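Local structure of OmpT protein (Vibrio cholerae serotype O1, 6EHD) at residues 232-237 with 249-254; 197-201 with 211-215; 286-292 with 311-317; 109-113 with 192-196. The protein probably acts as a non-specific diffusion porin, an outer-membrane beta barrel through which ions and small solutes cross the membrane. The protein carries 1 engineered substitution. All blocks are in the same frame, centred on the assembly; numbering follows the deposited sequence.

Contact 1: residues 232-237 with 249-254; sequences AISVAG and AGYEYV. With C8E ((hydroxyethyloxy)tri(ethyloxy)octane), chain E.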
# COMPACT_ATOMS: atom_id res chain seq x y z
N ALA A 232 5.36 9.43 -12.44
CA ALA A 232 6.24 8.71 -11.49
C ALA A 232 6.82 7.44 -12.11
O ALA A 232 6.11 6.75 -12.90
CB ALA A 232 5.42 8.34 -10.23
N ILE A 233 8.10 7.18 -11.81
CA ILE A 233 8.75 5.95 -12.21
C ILE A 233 9.42 5.33 -10.94
O ILE A 233 10.07 6.03 -10.16
CB ILE A 233 9.77 6.13 -13.34
CG1 ILE A 233 10.35 4.79 -13.78
CG2 ILE A 233 10.89 7.11 -12.95
CD1 ILE A 233 11.32 4.79 -14.97
N SER A 234 9.29 4.00 -10.82
CA SER A 234 9.93 3.19 -9.78
C SER A 234 10.67 2.02 -10.47
O SER A 234 10.09 1.29 -11.33
CB SER A 234 8.86 2.63 -8.80
OG SER A 234 8.07 3.68 -8.23
N VAL A 235 11.97 1.87 -10.17
CA VAL A 235 12.87 0.82 -10.71
C VAL A 235 13.49 0.13 -9.49
O VAL A 235 14.22 0.76 -8.74
CB VAL A 235 13.99 1.40 -11.60
CG1 VAL A 235 14.69 0.27 -12.25
CG2 VAL A 235 13.39 2.29 -12.64
N ALA A 236 13.28 -1.15 -9.33
CA ALA A 236 13.69 -1.83 -8.06
C ALA A 236 14.04 -3.29 -8.35
O ALA A 236 13.65 -3.89 -9.35
CB ALA A 236 12.60 -1.74 -6.98
N GLY A 237 14.78 -3.90 -7.41
CA GLY A 237 15.10 -5.34 -7.52
C GLY A 237 15.48 -6.00 -6.21
O GLY A 237 15.79 -5.33 -5.21
N ALA A 249 17.07 -3.20 -3.42
CA ALA A 249 17.35 -1.75 -3.70
C ALA A 249 16.32 -1.15 -4.64
O ALA A 249 15.64 -1.90 -5.41
CB ALA A 249 18.78 -1.59 -4.31
N GLY A 250 16.11 0.16 -4.57
CA GLY A 250 15.23 0.83 -5.56
C GLY A 250 15.53 2.29 -5.71
O GLY A 250 16.17 2.93 -4.83
N TYR A 251 15.09 2.79 -6.86
CA TYR A 251 15.16 4.24 -7.25
C TYR A 251 13.77 4.70 -7.69
O TYR A 251 13.13 4.05 -8.57
CB TYR A 251 16.14 4.36 -8.45
CG TYR A 251 16.16 5.76 -9.13
CD1 TYR A 251 16.85 6.84 -8.55
CD2 TYR A 251 15.37 6.02 -10.24
CE1 TYR A 251 16.81 8.11 -9.10
CE2 TYR A 251 15.33 7.29 -10.82
CZ TYR A 251 16.05 8.34 -10.24
OH TYR A 251 16.00 9.62 -10.85
N GLU A 252 13.29 5.79 -7.10
CA GLU A 252 11.98 6.32 -7.32
C GLU A 252 12.06 7.83 -7.65
O GLU A 252 12.65 8.64 -6.88
CB GLU A 252 11.09 6.15 -6.05
CG GLU A 252 10.99 4.69 -5.64
CD GLU A 252 10.27 4.38 -4.31
OE1 GLU A 252 9.98 5.32 -3.51
OE2 GLU A 252 9.87 3.15 -4.12
N TYR A 253 11.47 8.21 -8.79
CA TYR A 253 11.45 9.66 -9.19
C TYR A 253 10.02 10.10 -9.52
O TYR A 253 9.32 9.41 -10.30
CB TYR A 253 12.35 9.81 -10.41
CG TYR A 253 12.40 11.25 -10.96
CD1 TYR A 253 13.10 12.26 -10.26
CD2 TYR A 253 11.58 11.64 -12.05
CE1 TYR A 253 13.12 13.61 -10.73
CE2 TYR A 253 11.60 12.99 -12.52
CZ TYR A 253 12.37 13.94 -11.86
OH TYR A 253 12.30 15.27 -12.31
N VAL A 254 9.59 11.26 -8.96
CA VAL A 254 8.25 11.75 -9.14
C VAL A 254 8.36 13.28 -9.53
O VAL A 254 9.16 14.02 -8.91
CB VAL A 254 7.38 11.64 -7.92
CG1 VAL A 254 5.96 12.17 -8.21
CG2 VAL A 254 7.35 10.16 -7.42
C1 C8E E . 13.16 1.45 -17.41
C2 C8E E . 14.45 1.53 -16.59
C3 C8E E . 14.79 2.98 -16.35
C4 C8E E . 16.24 3.21 -15.88
C5 C8E E . 16.28 4.23 -14.75
C6 C8E E . 16.19 5.70 -15.08
C7 C8E E . 14.87 6.39 -14.68
C8 C8E E . 15.03 7.93 -14.68
O9 C8E E . 13.93 8.83 -14.97
C10 C8E E . 13.96 9.75 -16.05
C11 C8E E . 13.39 11.06 -15.62
O12 C8E E . 14.57 11.66 -15.08
C13 C8E E . 14.66 13.07 -14.80
C14 C8E E . 15.69 13.35 -13.69
O15 C8E E . 16.86 12.50 -13.76
C16 C8E E . 17.96 12.88 -12.87
C17 C8E E . 19.25 12.06 -12.98
O18 C8E E . 18.92 10.67 -13.01
C19 C8E E . 19.81 9.58 -12.66
C20 C8E E . 19.42 8.34 -13.49
O21 C8E E . 18.95 7.24 -12.72
O HOH W 1 7.42 3.59 -5.49
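Glu252 OE2, on the same face of the two strands as Ser234, is held by the backbone N of Gly105 and by a water that donates a weak bond to it. That water also lies 2.8 Å from Ser234 OG and so forms a weak bridge between the strands. Glu252 OE1 bonds to Thr106 OG1, so both carboxylate oxygens are engaged with the inner loop that carries Gly105 and Thr106, and the group is fixed in rotation. CG stands anti to the carbonyl carbon (chi1 -58°) and the chain runs on extended, so that across the strands only CG comes near Ser234 OG, at 4.0 Å. Segments 232-237 and 249-254 form one antiparallel beta hairpin in the wall of the porin barrel, and the face of Ser234 and Glu252 looks onto the inner loop. Six backbone hydrogen bonds join the pairs Ile233/Tyr253, Val235/Tyr251 and Gly237/Ala249; Val235 N to Tyr251 O is 2.9 Å and nearly straight at 169°. Between them lie non-hydrogen-bonded pairs, and at Ala236/Gly250 the CA atoms approach to 4.0 Å. The reverse face carries Ile233, Val235, Tyr251 and Tyr253, where Ile233 CG2 rests 4.0 Å from Tyr253 CB. A detergent (C8E, chain E) runs along this outer surface, probably where lipid would lie. Its C7 is 3.9 Å from Ile233 CD1, and further on O21 sits over a face of the Tyr251 ring. Carbon C14 lies 3.8 Å above the plane of the Tyr253 ring, toward its rim, while Tyr253 OH bonds Asp265.

Contact 2: residues 197-201 with 211-215; sequences FEVTG and GVTYY. With C8E ((hydroxyethyloxy)tri(ethyloxy)octane), chain J.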
# COMPACT_ATOMS: atom_id res chain seq x y z
N PHE A 197 -3.63 5.93 -12.85
CA PHE A 197 -3.39 4.83 -13.77
C PHE A 197 -1.95 4.40 -13.74
O PHE A 197 -1.01 5.25 -13.62
CB PHE A 197 -3.82 5.30 -15.23
CG PHE A 197 -3.59 4.26 -16.27
CD1 PHE A 197 -4.38 3.15 -16.32
CD2 PHE A 197 -2.60 4.40 -17.23
CE1 PHE A 197 -4.15 2.14 -17.26
CE2 PHE A 197 -2.35 3.39 -18.13
CZ PHE A 197 -3.15 2.27 -18.16
N GLU A 198 -1.69 3.05 -13.90
CA GLU A 198 -0.37 2.53 -13.82
C GLU A 198 -0.17 1.32 -14.71
O GLU A 198 -1.14 0.61 -15.04
CB GLU A 198 -0.06 2.08 -12.34
CG GLU A 198 -0.83 0.89 -11.83
CD GLU A 198 -0.29 -0.52 -12.16
OE1 GLU A 198 0.91 -0.69 -12.37
OE2 GLU A 198 -1.11 -1.51 -12.22
N VAL A 199 1.07 1.11 -15.09
CA VAL A 199 1.54 -0.15 -15.70
C VAL A 199 2.78 -0.67 -14.95
O VAL A 199 3.72 0.14 -14.66
CB VAL A 199 1.91 0.09 -17.19
CG1 VAL A 199 2.53 -1.15 -17.83
CG2 VAL A 199 0.68 0.55 -17.98
N THR A 200 2.88 -2.01 -14.75
CA THR A 200 4.01 -2.62 -14.05
C THR A 200 4.46 -3.87 -14.80
O THR A 200 3.62 -4.62 -15.31
CB THR A 200 3.62 -3.08 -12.58
OG1 THR A 200 3.33 -1.92 -11.81
CG2 THR A 200 4.73 -3.87 -11.93
N GLY A 201 5.78 -4.05 -14.85
CA GLY A 201 6.44 -5.33 -15.28
C GLY A 201 7.38 -5.86 -14.22
O GLY A 201 8.16 -5.08 -13.71
N GLY A 211 11.86 -5.09 -11.20
CA GLY A 211 10.56 -4.53 -11.48
C GLY A 211 10.61 -3.06 -11.87
O GLY A 211 11.43 -2.27 -11.33
N VAL A 212 9.65 -2.67 -12.72
CA VAL A 212 9.43 -1.29 -13.10
C VAL A 212 7.95 -0.96 -13.05
O VAL A 212 7.13 -1.69 -13.61
CB VAL A 212 10.01 -0.95 -14.56
CG1 VAL A 212 9.73 0.49 -14.92
CG2 VAL A 212 11.47 -1.31 -14.61
N THR A 213 7.60 0.20 -12.46
CA THR A 213 6.23 0.72 -12.46
C THR A 213 6.20 2.20 -12.92
O THR A 213 7.01 3.06 -12.43
CB THR A 213 5.54 0.68 -11.07
OG1 THR A 213 5.45 -0.67 -10.57
CG2 THR A 213 4.16 1.39 -11.09
N TYR A 214 5.32 2.47 -13.92
CA TYR A 214 4.94 3.82 -14.26
C TYR A 214 3.61 4.18 -13.59
O TYR A 214 2.62 3.40 -13.69
CB TYR A 214 4.78 3.91 -15.79
CG TYR A 214 5.97 3.67 -16.70
CD1 TYR A 214 7.29 3.85 -16.27
CD2 TYR A 214 5.77 3.45 -18.09
CE1 TYR A 214 8.40 3.63 -17.11
CE2 TYR A 214 6.86 3.32 -18.94
CZ TYR A 214 8.19 3.50 -18.47
OH TYR A 214 9.29 3.41 -19.34
N TYR A 215 3.46 5.35 -13.00
CA TYR A 215 2.19 5.81 -12.44
C TYR A 215 1.95 7.28 -12.93
O TYR A 215 2.87 8.10 -13.02
CB TYR A 215 2.16 5.82 -10.82
CG TYR A 215 1.15 4.93 -10.17
CD1 TYR A 215 -0.23 5.32 -10.09
CD2 TYR A 215 1.49 3.69 -9.61
CE1 TYR A 215 -1.19 4.51 -9.52
CE2 TYR A 215 0.55 2.87 -9.01
CZ TYR A 215 -0.81 3.22 -9.00
OH TYR A 215 -1.78 2.39 -8.43
C1 C8E J . -2.43 1.11 -23.51
C2 C8E J . -2.32 0.41 -22.18
C3 C8E J . -1.48 -0.84 -22.35
C4 C8E J . -0.68 -1.14 -21.10
C5 C8E J . -0.41 -2.62 -20.95
C6 C8E J . 1.03 -2.99 -20.76
C7 C8E J . 2.04 -2.42 -21.75
C8 C8E J . 3.23 -3.40 -21.88
O9 C8E J . 3.78 -3.59 -20.60
C10 C8E J . 5.06 -4.20 -20.47
C11 C8E J . 5.44 -3.91 -19.02
O12 C8E J . 6.29 -2.76 -18.98
C13 C8E J . 6.49 -2.23 -17.68
C14 C8E J . 6.77 -0.75 -17.77
O15 C8E J . 8.07 -0.40 -18.27
C16 C8E J . 8.74 -1.12 -19.26
C17 C8E J . 9.73 -0.17 -19.93
O18 C8E J . 11.06 -0.60 -19.79
C19 C8E J . 11.44 -1.65 -20.67
C20 C8E J . 12.83 -1.90 -20.14
O21 C8E J . 12.88 -2.41 -18.80
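Thr200 and Thr213 face each other as a non-hydrogen-bonded pair in an antiparallel beta hairpin of the porin wall, and their hydroxyls supply its polar side-chain link. Thr213 OG1 donates to Thr200 OG1 at 2.8 Å, and Thr200 OG1 in turn donates to Glu198 OE1, also at 2.8 Å, meeting that oxygen nearly along its C-O axis. Thr213 OG1 is itself bonded to Ala97 N of the inner loop, and Glu198 OE2 to His163 ND1. The result is a directed chain of buried polar groups ending on a carboxylate held at both oxygens. Backbone hydrogen bonds join Val199 with Tyr214 and Gly201 with Val212, two to each pair; the bond from Val199 N to Tyr214 O, 3.1 Å long, bends to 151°. Beside it Glu198 CA makes a CA-H contact of 3.1 Å with Tyr214 O. The aromatic contact is a CH-pi interaction: Glu198 CB stands 3.4 Å from the centroid of the Tyr215 ring, over its face. Glu198 CG lies between the backbone N and the carbonyl carbon (chi1 68°), and a second bend at chi2 curls the carboxylate back toward Thr200, its plane 36° from the ring. Tyr215 OH bonds Tyr152. Detergent contacts occupy the opposite face, where a C8E molecule (chain J) follows the wall, its O15 3.8 Å from Val212 CG1. Carbon C13 presses to 3.4 Å from Gly201 N, and O15 hangs 3.8 Å above the plane of the Tyr214 ring, offset toward the rim.

Contact 3: residues 286-292 with 311-317; sequences EYGYGDG and VDSANNF. With C8E ((hydroxyethyloxy)tri(ethyloxy)octane), chain F.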
# COMPACT_ATOMS: atom_id res chain seq x y z
N GLU A 286 17.86 -1.22 6.66
CA GLU A 286 17.73 -0.44 5.45
C GLU A 286 18.27 0.97 5.58
O GLU A 286 18.08 1.65 6.59
CB GLU A 286 16.16 -0.38 5.13
CG GLU A 286 15.78 0.21 3.77
CD GLU A 286 14.23 0.04 3.54
OE1 GLU A 286 13.80 -1.18 3.61
OE2 GLU A 286 13.54 1.05 3.32
N TYR A 287 18.84 1.45 4.47
CA TYR A 287 19.19 2.89 4.32
C TYR A 287 18.29 3.52 3.24
O TYR A 287 18.09 2.91 2.16
CB TYR A 287 20.63 2.93 3.83
CG TYR A 287 21.10 4.30 3.32
CD1 TYR A 287 21.08 5.43 4.15
CD2 TYR A 287 21.43 4.50 1.96
CE1 TYR A 287 21.50 6.71 3.66
CE2 TYR A 287 21.80 5.78 1.46
CZ TYR A 287 21.86 6.87 2.33
OH TYR A 287 22.29 8.13 1.84
N GLY A 288 17.80 4.71 3.54
CA GLY A 288 17.00 5.54 2.63
C GLY A 288 17.58 6.97 2.45
O GLY A 288 17.81 7.66 3.43
N TYR A 289 17.75 7.39 1.17
CA TYR A 289 18.19 8.78 0.82
C TYR A 289 17.04 9.47 0.10
O TYR A 289 16.51 8.92 -0.93
CB TYR A 289 19.41 8.69 -0.10
CG TYR A 289 19.74 10.08 -0.64
CD1 TYR A 289 20.49 11.00 0.12
CD2 TYR A 289 19.24 10.50 -1.87
CE1 TYR A 289 20.77 12.28 -0.39
CE2 TYR A 289 19.55 11.79 -2.39
CZ TYR A 289 20.32 12.65 -1.64
OH TYR A 289 20.59 13.94 -2.12
N GLY A 290 16.53 10.60 0.65
CA GLY A 290 15.45 11.36 0.04
C GLY A 290 15.88 12.81 -0.33
O GLY A 290 16.66 13.41 0.41
N ASP A 291 15.40 13.34 -1.46
CA ASP A 291 15.65 14.78 -1.82
C ASP A 291 14.48 15.30 -2.62
O ASP A 291 14.19 14.75 -3.71
CB ASP A 291 16.93 14.89 -2.60
CG ASP A 291 17.42 16.36 -2.76
OD1 ASP A 291 17.42 17.08 -1.78
OD2 ASP A 291 17.68 16.76 -3.88
N GLY A 292 13.83 16.36 -2.12
CA GLY A 292 12.75 16.98 -2.84
C GLY A 292 11.42 16.79 -2.23
O GLY A 292 11.31 16.59 -0.99
N VAL A 311 12.04 17.50 1.68
CA VAL A 311 13.28 17.21 2.43
C VAL A 311 14.47 17.60 1.59
O VAL A 311 14.39 17.68 0.36
CB VAL A 311 13.38 15.72 2.90
CG1 VAL A 311 12.13 15.31 3.67
CG2 VAL A 311 13.63 14.80 1.73
N ASP A 312 15.58 17.87 2.26
CA ASP A 312 16.83 18.27 1.64
C ASP A 312 17.94 17.32 1.90
O ASP A 312 18.50 17.30 3.03
CB ASP A 312 17.15 19.71 2.25
CG ASP A 312 18.44 20.26 1.81
OD1 ASP A 312 19.04 19.79 0.85
OD2 ASP A 312 18.94 21.20 2.49
N SER A 313 18.31 16.49 0.91
CA SER A 313 19.42 15.52 1.05
C SER A 313 19.39 14.75 2.37
O SER A 313 20.39 14.72 3.10
CB SER A 313 20.81 16.19 0.87
OG SER A 313 21.02 16.34 -0.51
N ALA A 314 18.24 14.15 2.69
CA ALA A 314 18.05 13.46 4.00
C ALA A 314 18.58 11.99 3.99
O ALA A 314 18.18 11.22 3.05
CB ALA A 314 16.61 13.51 4.37
N ASN A 315 19.38 11.61 5.02
CA ASN A 315 19.94 10.25 5.23
C ASN A 315 19.10 9.60 6.33
O ASN A 315 18.77 10.27 7.37
CB ASN A 315 21.39 10.29 5.61
CG ASN A 315 22.25 10.84 4.52
OD1 ASN A 315 22.36 10.27 3.43
ND2 ASN A 315 22.89 11.99 4.81
N ASN A 316 18.60 8.39 6.05
CA ASN A 316 17.61 7.72 6.98
C ASN A 316 17.98 6.27 7.13
O ASN A 316 18.49 5.64 6.17
CB ASN A 316 16.16 7.83 6.42
CG ASN A 316 15.73 9.26 6.10
OD1 ASN A 316 15.36 10.03 6.99
ND2 ASN A 316 15.85 9.66 4.79
N PHE A 317 17.74 5.68 8.33
CA PHE A 317 18.01 4.27 8.55
C PHE A 317 16.87 3.64 9.38
O PHE A 317 16.26 4.30 10.24
CB PHE A 317 19.32 4.02 9.33
CG PHE A 317 20.50 4.68 8.73
CD1 PHE A 317 20.74 6.07 8.96
CD2 PHE A 317 21.36 3.96 7.94
CE1 PHE A 317 21.81 6.71 8.36
CE2 PHE A 317 22.48 4.60 7.38
CZ PHE A 317 22.67 5.97 7.58
O9 C8E F . 8.92 12.84 7.50
C10 C8E F . 10.18 12.43 7.03
C11 C8E F . 10.13 10.95 6.67
O12 C8E F . 11.27 10.69 5.85
C13 C8E F . 11.18 9.48 5.11
C14 C8E F . 12.16 9.35 3.95
O15 C8E F . 12.08 10.40 2.94
C16 C8E F . 10.82 10.35 2.27
C17 C8E F . 10.60 11.72 1.70
O18 C8E F . 11.06 11.65 0.37
C19 C8E F . 10.03 11.88 -0.58
C20 C8E F . 10.42 13.20 -1.17
O21 C8E F . 11.54 12.98 -2.01
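Gly288 and Gly290 face Asn316 and Ala314 in the buried, close-packed half of this contact, between barrel strands 281-291 and 314-324. Gly288 N bonds Asn316 O at 174°, and Gly288 O takes a weak bond from Asn316 N as well as one from Asn316 ND2, 3.1 Å away, which sits well above the carbonyl plane. Asn316 OD1 bonds Glu25 N, so its amide is pinned at both ends. On the other face Tyr287 OH donates to Asn315 OD1 at 2.7 Å in the carbonyl plane, the ring and amide planes only 22° apart. Next to it Tyr287 CD1 lies over a face of the more exposed Phe317 ring, 3.6 Å from Phe317 CE2. Toward the loops the register slips by one residue between Gly290 and Gly292, a beta bulge. Here Tyr289 OH and Ser313 OG share a hydrogen bond of 2.9 Å, and Ser313 N meets Asp291 OD1, also at 2.9 Å. Detergent C20 (C8E, chain F) lies 3.5 Å from Gly292 O. Asp312, solvent-exposed, brings its OD1 to 4.1 Å from Asp291 OD1. Two like charges so close would tend to raise the proton affinity of one carboxylate, an effect the Ser313 N-H probably offsets in part at Asp291.

Contact 4: residues 109-113 with 192-196; sequences RYGTL and VTNSY. With C8E ((hydroxyethyloxy)tri(ethyloxy)octane), chain K.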
# COMPACT_ATOMS: atom_id res chain seq x y z
N ARG A 109 0.88 6.06 -6.58
CA ARG A 109 0.12 7.30 -6.32
C ARG A 109 -1.39 7.09 -6.01
O ARG A 109 -2.17 8.04 -6.08
CB ARG A 109 0.26 8.26 -7.51
CG ARG A 109 1.69 8.56 -7.94
CD ARG A 109 2.65 8.94 -6.79
NE ARG A 109 2.13 10.10 -6.01
CZ ARG A 109 2.13 10.23 -4.69
NH1 ARG A 109 2.69 9.32 -3.88
NH2 ARG A 109 1.57 11.33 -4.12
N TYR A 110 -1.81 5.87 -5.69
CA TYR A 110 -3.24 5.54 -5.46
C TYR A 110 -3.78 6.06 -4.07
O TYR A 110 -5.01 6.17 -3.91
CB TYR A 110 -3.47 4.00 -5.50
CG TYR A 110 -2.67 3.19 -4.49
CD1 TYR A 110 -1.35 2.75 -4.78
CD2 TYR A 110 -3.17 2.93 -3.21
CE1 TYR A 110 -0.59 2.08 -3.81
CE2 TYR A 110 -2.42 2.27 -2.24
CZ TYR A 110 -1.12 1.84 -2.54
OH TYR A 110 -0.42 1.19 -1.54
N GLY A 111 -2.87 6.26 -3.09
CA GLY A 111 -3.21 6.36 -1.68
C GLY A 111 -3.26 7.77 -1.13
O GLY A 111 -3.43 7.97 0.09
N THR A 112 -3.07 8.73 -1.99
CA THR A 112 -2.88 10.15 -1.55
C THR A 112 -4.03 10.68 -0.64
O THR A 112 -3.73 11.35 0.36
CB THR A 112 -2.71 11.06 -2.77
OG1 THR A 112 -1.76 10.43 -3.62
CG2 THR A 112 -2.24 12.51 -2.39
N LEU A 113 -5.27 10.32 -0.97
CA LEU A 113 -6.48 10.62 -0.19
C LEU A 113 -7.05 9.53 0.73
O LEU A 113 -7.63 9.86 1.78
CB LEU A 113 -7.58 11.13 -1.13
CG LEU A 113 -7.25 12.24 -2.15
CD1 LEU A 113 -8.44 12.62 -3.03
CD2 LEU A 113 -6.68 13.49 -1.51
N VAL A 192 -11.63 17.26 -3.16
CA VAL A 192 -10.48 16.82 -4.01
C VAL A 192 -10.75 15.40 -4.56
O VAL A 192 -11.27 14.54 -3.83
CB VAL A 192 -9.15 16.95 -3.26
CG1 VAL A 192 -9.18 16.25 -1.92
CG2 VAL A 192 -7.96 16.45 -4.10
N THR A 193 -10.50 15.24 -5.84
CA THR A 193 -10.56 13.95 -6.57
C THR A 193 -9.12 13.56 -7.00
O THR A 193 -8.36 14.42 -7.51
CB THR A 193 -11.46 14.09 -7.84
OG1 THR A 193 -12.80 14.43 -7.42
CG2 THR A 193 -11.63 12.78 -8.56
N ASN A 194 -8.75 12.29 -6.77
CA ASN A 194 -7.45 11.72 -7.24
C ASN A 194 -7.81 10.67 -8.25
O ASN A 194 -8.53 9.76 -7.87
CB ASN A 194 -6.74 11.11 -6.03
CG ASN A 194 -5.32 10.62 -6.35
OD1 ASN A 194 -4.69 11.12 -7.28
ND2 ASN A 194 -4.79 9.64 -5.53
N SER A 195 -7.42 10.87 -9.53
CA SER A 195 -7.60 9.94 -10.60
C SER A 195 -6.22 9.36 -11.02
O SER A 195 -5.30 10.09 -11.28
CB SER A 195 -8.25 10.65 -11.82
OG SER A 195 -9.48 11.23 -11.37
N TYR A 196 -6.09 8.04 -11.13
CA TYR A 196 -4.76 7.44 -11.32
C TYR A 196 -4.78 6.20 -12.24
O TYR A 196 -5.79 5.52 -12.43
CB TYR A 196 -4.10 7.17 -9.89
CG TYR A 196 -5.10 6.48 -8.90
CD1 TYR A 196 -5.94 7.29 -8.11
CD2 TYR A 196 -5.26 5.10 -8.87
CE1 TYR A 196 -6.91 6.73 -7.26
CE2 TYR A 196 -6.22 4.52 -7.98
CZ TYR A 196 -7.06 5.36 -7.21
OH TYR A 196 -8.04 4.83 -6.35
C1 C8E K . -4.40 2.90 -22.33
C2 C8E K . -5.59 3.75 -21.92
C3 C8E K . -5.15 4.90 -21.06
C4 C8E K . -6.22 5.22 -20.05
C5 C8E K . -5.87 6.49 -19.38
C6 C8E K . -6.86 6.83 -18.29
C7 C8E K . -6.24 7.97 -17.54
C8 C8E K . -7.05 8.52 -16.38
O9 C8E K . -6.16 9.47 -15.78
C10 C8E K . -5.38 9.00 -14.69
C11 C8E K . -4.00 9.65 -14.70
O12 C8E K . -4.15 11.06 -14.77
O HOH W 2 -6.28 8.43 -3.08
O HOH W 3 -1.91 11.73 -6.00
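An alpha carbon sits over the centre of the Tyr196 ring: Tyr110 CA stands 3.9 Å from the ring centroid, only 6° off the normal, a CH-pi contact. Tyr110 CB extends the contact toward the rim, 3.7 Å from Tyr196 CE2. Tyr196 takes this place with CG between its backbone N and carbonyl carbon (chi1 46°), and its OH bonds Glu150, while Tyr110 OH bonds Asp92. Alongside, Asn194 ND2 donates to Arg109 O at 3.1 Å, within both the carbonyl plane and its own amide plane. The amide has further, water-borne links: one water accepts from Asn194 ND2 and Leu113 N and donates to Tyr110 O at 2.7 Å, and a second bridges Asn194 OD1 to Thr112 OG1. Buried Asn194 therefore gathers several polar groups of the loop at one amide. The apolar end is Leu113, which reaches tip to tip toward Val192, CD2 to CG1 3.7 Å, while its CD1 lies 3.8 Å from Asn194 CB. C10 of a detergent (C8E, chain K) lies 3.6 Å from Ser195 O. Segment 109-113 belongs to the long loop between helix 90-94 and strand 117-118, folded inward against the wall as in general porins, where such a loop narrows the channel. Arg109 makes a salt bridge with Glu230; strand 184-205, which carries 192-196, is flanked by strands 160-171 and 208-221.

In the fold
Contacts 2 and 1 are successive hairpins of the barrel wall, their centres 10 Å apart, joined by the pairing of strands 208-221 and 227-242; Ala236 O lies 2.8 Å from Gly211 N, a probable hydrogen bond. Contact 4 shares strand 184-205 with contact 2 and adds the inner loop: Tyr215 packs against it, with Tyr215 OH 3.7 Å from Tyr110 CD1. The same loop supplies partners to Glu252 of contact 1 and Glu286 of contact 3. Contact 3 lies further round the wall, centred 14 Å from contact 1 and 24 Å from contact 4. All four lie away from Asp12, Phe13 and Trp325, which bind calcium in another structure of this protein but not here.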